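Side-chain contact in glutathione S-transferase (Bombyx mori, PDB 3AY8), which probably transfers glutathione to other molecules, working as a homodimeric cytosolic enzyme of the glutathione transferase fold: residues A[93-96]-A[97-101]. Numbering follows the deposited sequence.
Sequences RAVV and NQRLY
The carbonyl oxygen of R93 accepts the backbone N-H of N97 at 2.8 Å, and the N-H...O angle of 167° makes it a nearly straight bond. Three further i to i+4 bonds, Q98 to A94, R99 to V95 and L100 to V96, mark about two turns of alpha-helix near the start of helix 90-120, in the all-helical C-terminal domain of the GST fold. The amide of N97 leans back over the same R93 oxygen, its CG 3.4 Å from R93 O, because chi1 of -76° sets CG beside the backbone N. ND2 thereby comes 3.9 Å from R93 CG, with the amide and guanidinium planes 68° apart. Both polar ends are held from outside this stretch: N97 OD1 is hydrogen-bonded to Y86, while the R93 guanidinium forms a salt bridge with D77, bonds the carbonyls of Y86 and P87 and makes a cation-pi contact with Y86. On another side of the helix, V95 CG1 lies 4.3 Å above the plane of the R99 guanidinium, over its centre; the R99 chain is bent at its second torsion, and R99 NE bonds the carbonyl of V151. On the dimer side, A94 packs on L65 of the second subunit. V96 and L100 run side by side in the same direction, meeting through V96 CG1 and L100 CD1 at 4.0 Å.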
ATOM      1  N   ARG A  93       5.704  15.421  -4.315  1.00 27.86           N
ATOM      2  CA  ARG A  93       4.752  14.356  -4.652  1.00 27.64           C
ATOM      3  C   ARG A  93       5.247  12.979  -4.148  1.00 27.18           C
ATOM      4  O   ARG A  93       4.469  12.196  -3.606  1.00 27.28           O
ATOM      5  CB  ARG A  93       4.478  14.333  -6.153  1.00 27.43           C
ATOM      6  CG  ARG A  93       3.509  13.251  -6.608  1.00 29.34           C
ATOM      7  CD  ARG A  93       2.889  13.577  -7.953  1.00 29.86           C
ATOM      8  NE  ARG A  93       2.032  14.759  -7.864  1.00 31.74           N
ATOM      9  CZ  ARG A  93       0.934  14.965  -8.587  1.00 30.18           C
ATOM     10  NH1 ARG A  93       0.533  14.059  -9.460  1.00 30.11           N
ATOM     11  NH2 ARG A  93       0.222  16.076  -8.416  1.00 30.45           N
ATOM     12  N   ALA A  94       6.538  12.705  -4.312  1.00 26.57           N
ATOM     13  CA  ALA A  94       7.127  11.441  -3.852  1.00 25.95           C
ATOM     14  C   ALA A  94       6.967  11.235  -2.348  1.00 25.60           C
ATOM     15  O   ALA A  94       6.701  10.123  -1.892  1.00 25.60           O
ATOM     16  CB  ALA A  94       8.596  11.360  -4.252  1.00 26.05           C
ATOM     17  N   VAL A  95       7.092  12.312  -1.582  1.00 25.40           N
ATOM     18  CA  VAL A  95       6.900  12.228  -0.147  1.00 25.77           C
ATOM     19  C   VAL A  95       5.445  11.925   0.212  1.00 25.54           C
ATOM     20  O   VAL A  95       5.185  11.095   1.078  1.00 26.26           O
ATOM     21  CB  VAL A  95       7.452  13.472   0.598  1.00 26.19           C
ATOM     22  CG1 VAL A  95       7.243  13.337   2.094  1.00 25.91           C
ATOM     23  CG2 VAL A  95       8.970  13.621   0.315  1.00 27.55           C
ATOM     24  N   VAL A  96       4.499  12.579  -0.452  1.00 25.41           N
ATOM     25  CA  VAL A  96       3.082  12.261  -0.232  1.00 25.36           C
ATOM     26  C   VAL A  96       2.795  10.800  -0.634  1.00 24.90           C
ATOM     27  O   VAL A  96       2.126  10.083   0.093  1.00 25.20           O
ATOM     28  CB  VAL A  96       2.151  13.230  -0.996  1.00 25.38           C
ATOM     29  CG1 VAL A  96       0.699  12.759  -0.922  1.00 24.64           C
ATOM     30  CG2 VAL A  96       2.291  14.657  -0.448  1.00 26.03           C
ATOM     31  N   ASN A  97       3.309  10.365  -1.784  1.00 24.53           N
ATOM     32  CA  ASN A  97       3.104   8.980  -2.237  1.00 24.14           C
ATOM     33  C   ASN A  97       3.662   8.003  -1.209  1.00 23.88           C
ATOM     34  O   ASN A  97       3.031   6.990  -0.871  1.00 24.16           O
ATOM     35  CB  ASN A  97       3.777   8.737  -3.589  1.00 24.04           C
ATOM     36  CG  ASN A  97       3.001   9.339  -4.758  1.00 25.15           C
ATOM     37  OD1 ASN A  97       1.817   9.691  -4.641  1.00 25.19           O
ATOM     38  ND2 ASN A  97       3.673   9.456  -5.896  1.00 24.46           N
ATOM     39  N   GLN A  98       4.839   8.358  -0.710  1.00 23.68           N
ATOM     40  CA  GLN A  98       5.536   7.582   0.311  0.50 23.41           C
ATOM     41  C   GLN A  98       4.658   7.399   1.549  1.00 23.77           C
ATOM     42  O   GLN A  98       4.484   6.269   2.018  1.00 23.32           O
ATOM     43  CB  GLN A  98       6.867   8.255   0.674  0.50 22.98           C
ATOM     44  CG  GLN A  98       7.789   7.461   1.574  0.50 21.24           C
ATOM     45  CD  GLN A  98       8.822   8.356   2.256  0.50 20.47           C
ATOM     46  OE1 GLN A  98       8.496   9.144   3.154  0.50 19.78           O
ATOM     47  NE2 GLN A  98      10.056   8.253   1.819  0.50 17.05           N
ATOM     48  N   ARG A  99       4.088   8.495   2.071  1.00 23.70           N
ATOM     49  CA  ARG A  99       3.203   8.385   3.233  1.00 23.84           C
ATOM     50  C   ARG A  99       1.933   7.584   2.909  1.00 23.34           C
ATOM     51  O   ARG A  99       1.423   6.866   3.766  1.00 22.93           O
ATOM     52  CB  ARG A  99       2.818   9.767   3.810  1.00 24.18           C
ATOM     53  CG  ARG A  99       3.982  10.709   4.091  1.00 26.98           C
ATOM     54  CD  ARG A  99       5.062  10.159   4.993  1.00 29.89           C
ATOM     55  NE  ARG A  99       5.774  11.255   5.659  1.00 32.99           N
ATOM     56  CZ  ARG A  99       7.089  11.320   5.854  1.00 33.39           C
ATOM     57  NH1 ARG A  99       7.885  10.358   5.431  1.00 33.88           N
ATOM     58  NH2 ARG A  99       7.609  12.361   6.487  1.00 35.12           N
ATOM     59  N   LEU A 100       1.429   7.721   1.683  1.00 22.92           N
ATOM     60  CA  LEU A 100       0.267   6.937   1.240  1.00 22.82           C
ATOM     61  C   LEU A 100       0.587   5.455   1.232  1.00 22.62           C
ATOM     62  O   LEU A 100      -0.203   4.658   1.728  1.00 22.58           O
ATOM     63  CB  LEU A 100      -0.247   7.399  -0.137  1.00 22.01           C
ATOM     64  CG  LEU A 100      -0.935   8.777  -0.159  1.00 23.40           C
ATOM     65  CD1 LEU A 100      -1.124   9.297  -1.602  1.00 22.73           C
ATOM     66  CD2 LEU A 100      -2.281   8.741   0.598  1.00 23.43           C
ATOM     67  N   TYR A 101       1.746   5.079   0.687  1.00 22.79           N
ATOM     68  CA  TYR A 101       2.150   3.673   0.703  1.00 23.07           C
ATOM     69  C   TYR A 101       2.419   3.183   2.113  1.00 23.39           C
ATOM     70  O   TYR A 101       2.102   2.051   2.432  1.00 23.79           O
ATOM     71  CB  TYR A 101       3.343   3.386  -0.235  1.00 22.95           C
ATOM     72  CG  TYR A 101       2.918   3.407  -1.689  1.00 23.26           C
ATOM     73  CD1 TYR A 101       2.116   2.393  -2.226  1.00 21.31           C
ATOM     74  CD2 TYR A 101       3.283   4.465  -2.515  1.00 22.96           C
ATOM     75  CE1 TYR A 101       1.707   2.437  -3.565  1.00 22.77           C
ATOM     76  CE2 TYR A 101       2.874   4.514  -3.834  1.00 21.60           C
ATOM     77  CZ  TYR A 101       2.090   3.507  -4.353  1.00 23.24           C
ATOM     78  OH  TYR A 101       1.703   3.590  -5.674  1.00 25.38           O
TER